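Local structure of aminopeptidase (Aneurinibacillus sp. AM-1, 5IB9) at residues A284-D289 and L354-A359. The protein probably acts as a zinc-dependent aminopeptidase, removing residues one at a time from the N-terminal end of peptides. Sequence-based numbering, arbitrary orientation.
Sequences ASLSED and LGIPAA. With ZN (zinc ion), chain G.
L286, extended in backbone and directly before the N-cap S287 of helix 288-293, reaches across to L354 and I356, which flank G355, whose backbone is in the left-handed conformation (phi 88°) between helix 348-352 and strand 358-364. The meeting is purely apolar and made by methyl groups: L286 CD1 lies 4.1 Å from L354 CD1 and 4.4 Å from I356 CD1. In L286, CG stands anti to the carbonyl carbon (chi1 -59°) and CD1 is anti to CA, which carries it out to the two partners; the leucines run at a slant to each other. All three side chains also rest on I291, so branched aliphatic residues suit a site that asks for bulk without polarity. Within the M28 peptidase fold, 354-359 leads into strand 358-364, which pairs in parallel with strand 294-300: A359 bonds through its backbone to M297 and Q299, and P357, just before the strand, also bonds to M297. Segment 284-289 leads into helix 288-293, which comes just before strand 294-300. G355 closes the preceding helix as a Schellman motif, whose positive phi would press a side chain against the previous carbonyl. S287 serves as N-cap of helix 288-293, its short hydroxyl capping a backbone N beyond D289, and the OG also bonds to E56 of the second subunit. On the first turn E288 turns to the dimer interface: OE2 binds a zinc ion at 1.9 Å, OE1 accepts a 3.1 Å hydrogen bond from a water modelled on the zinc, and H204 of the second subunit binds the same ion.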
loop_
_atom_site.group_PDB
_atom_site.type_symbol
_atom_site.label_atom_id
_atom_site.label_comp_id
_atom_site.label_asym_id
_atom_site.label_seq_id
_atom_site.Cartn_x
_atom_site.Cartn_y
_atom_site.Cartn_z
ATOM N N ALA A 284 -0.426 7.253 3.739
ATOM C CA ALA A 284 -1.025 6.016 4.372
ATOM C C ALA A 284 -0.479 5.776 5.749
ATOM O O ALA A 284 -1.094 4.922 6.495
ATOM C CB ALA A 284 -0.730 4.830 3.513
ATOM N N SER A 285 0.573 6.432 6.177
ATOM C CA SER A 285 1.066 6.241 7.568
ATOM C C SER A 285 0.344 7.095 8.612
ATOM O O SER A 285 0.638 6.921 9.829
ATOM C CB SER A 285 2.589 6.548 7.636
ATOM O OG SER A 285 2.826 7.964 7.638
ATOM N N LEU A 286 -0.407 8.087 8.204
ATOM C CA LEU A 286 -1.054 9.017 9.123
ATOM C C LEU A 286 -2.227 8.408 9.891
ATOM O O LEU A 286 -3.010 7.647 9.296
ATOM C CB LEU A 286 -1.549 10.254 8.354
ATOM C CG LEU A 286 -0.407 11.010 7.611
ATOM C CD1 LEU A 286 -0.997 12.162 6.809
ATOM C CD2 LEU A 286 0.651 11.496 8.718
ATOM N N SER A 287 -2.340 8.790 11.168
ATOM C CA SER A 287 -3.550 8.385 11.883
ATOM C C SER A 287 -4.673 9.307 11.575
ATOM O O SER A 287 -4.497 10.403 10.988
ATOM C CB SER A 287 -3.260 8.454 13.338
ATOM O OG SER A 287 -3.105 9.826 13.805
ATOM N N GLU A 288 -5.906 8.899 11.982
ATOM C CA GLU A 288 -7.059 9.754 11.770
ATOM C C GLU A 288 -6.897 11.099 12.510
ATOM O O GLU A 288 -7.323 12.134 11.970
ATOM C CB GLU A 288 -8.379 9.016 12.183
ATOM C CG GLU A 288 -8.698 7.945 11.157
ATOM C CD GLU A 288 -10.084 7.229 11.322
ATOM O OE1 GLU A 288 -10.696 7.386 12.378
ATOM O OE2 GLU A 288 -10.562 6.713 10.289
ATOM N N ASP A 289 -6.330 11.083 13.741
ATOM C CA ASP A 289 -6.086 12.327 14.469
ATOM C C ASP A 289 -5.096 13.198 13.672
ATOM O O ASP A 289 -5.343 14.405 13.538
ATOM C CB ASP A 289 -5.655 12.052 15.894
ATOM C CG ASP A 289 -5.521 13.317 16.725
ATOM O OD1 ASP A 289 -6.555 13.958 16.817
ATOM O OD2 ASP A 289 -4.385 13.612 17.219
ATOM N N LEU A 354 -6.858 12.686 1.145
ATOM C CA LEU A 354 -7.303 12.510 2.540
ATOM C C LEU A 354 -8.203 13.605 3.071
ATOM O O LEU A 354 -8.538 13.551 4.254
ATOM C CB LEU A 354 -6.053 12.376 3.404
ATOM C CG LEU A 354 -5.198 11.124 3.188
ATOM C CD1 LEU A 354 -4.133 11.198 4.283
ATOM C CD2 LEU A 354 -6.034 9.855 3.367
ATOM N N GLY A 355 -8.571 14.594 2.224
ATOM C CA GLY A 355 -9.310 15.728 2.783
ATOM C C GLY A 355 -8.463 16.862 3.313
ATOM O O GLY A 355 -9.004 17.815 3.839
ATOM N N ILE A 356 -7.120 16.780 3.176
ATOM C CA ILE A 356 -6.288 17.812 3.782
ATOM C C ILE A 356 -6.142 18.935 2.742
ATOM O O ILE A 356 -5.906 18.663 1.581
ATOM C CB ILE A 356 -4.933 17.201 4.017
ATOM C CG1 ILE A 356 -5.019 16.134 5.112
ATOM C CG2 ILE A 356 -3.901 18.318 4.475
ATOM C CD1 ILE A 356 -3.725 15.270 5.355
ATOM N N PRO A 357 -6.326 20.194 3.182
ATOM C CA PRO A 357 -6.103 21.319 2.220
ATOM C C PRO A 357 -4.678 21.273 1.618
ATOM O O PRO A 357 -3.741 21.165 2.411
ATOM C CB PRO A 357 -6.328 22.606 3.083
ATOM C CG PRO A 357 -7.134 22.149 4.341
ATOM C CD PRO A 357 -6.591 20.677 4.552
ATOM N N ALA A 358 -4.454 21.342 0.327
ATOM C CA ALA A 358 -3.123 21.083 -0.199
ATOM C C ALA A 358 -3.014 21.913 -1.446
ATOM O O ALA A 358 -4.055 22.110 -2.172
ATOM C CB ALA A 358 -2.944 19.553 -0.551
ATOM N N ALA A 359 -1.822 22.399 -1.789
ATOM C CA ALA A 359 -1.625 23.072 -3.056
ATOM C C ALA A 359 -0.189 22.881 -3.476
ATOM O O ALA A 359 0.737 22.859 -2.583
ATOM C CB ALA A 359 -1.884 24.614 -2.856
HETATM ZN ZN ZN G . -12.169 5.707 10.236
HETATM O O HOH W 1 -13.516 6.363 11.479
HETATM O O HOH W 2 -13.659 5.334 8.254
HETATM O O HOH W 3 -12.848 6.253 8.467
HETATM O O HOH W 4 -14.235 5.561 10.009
#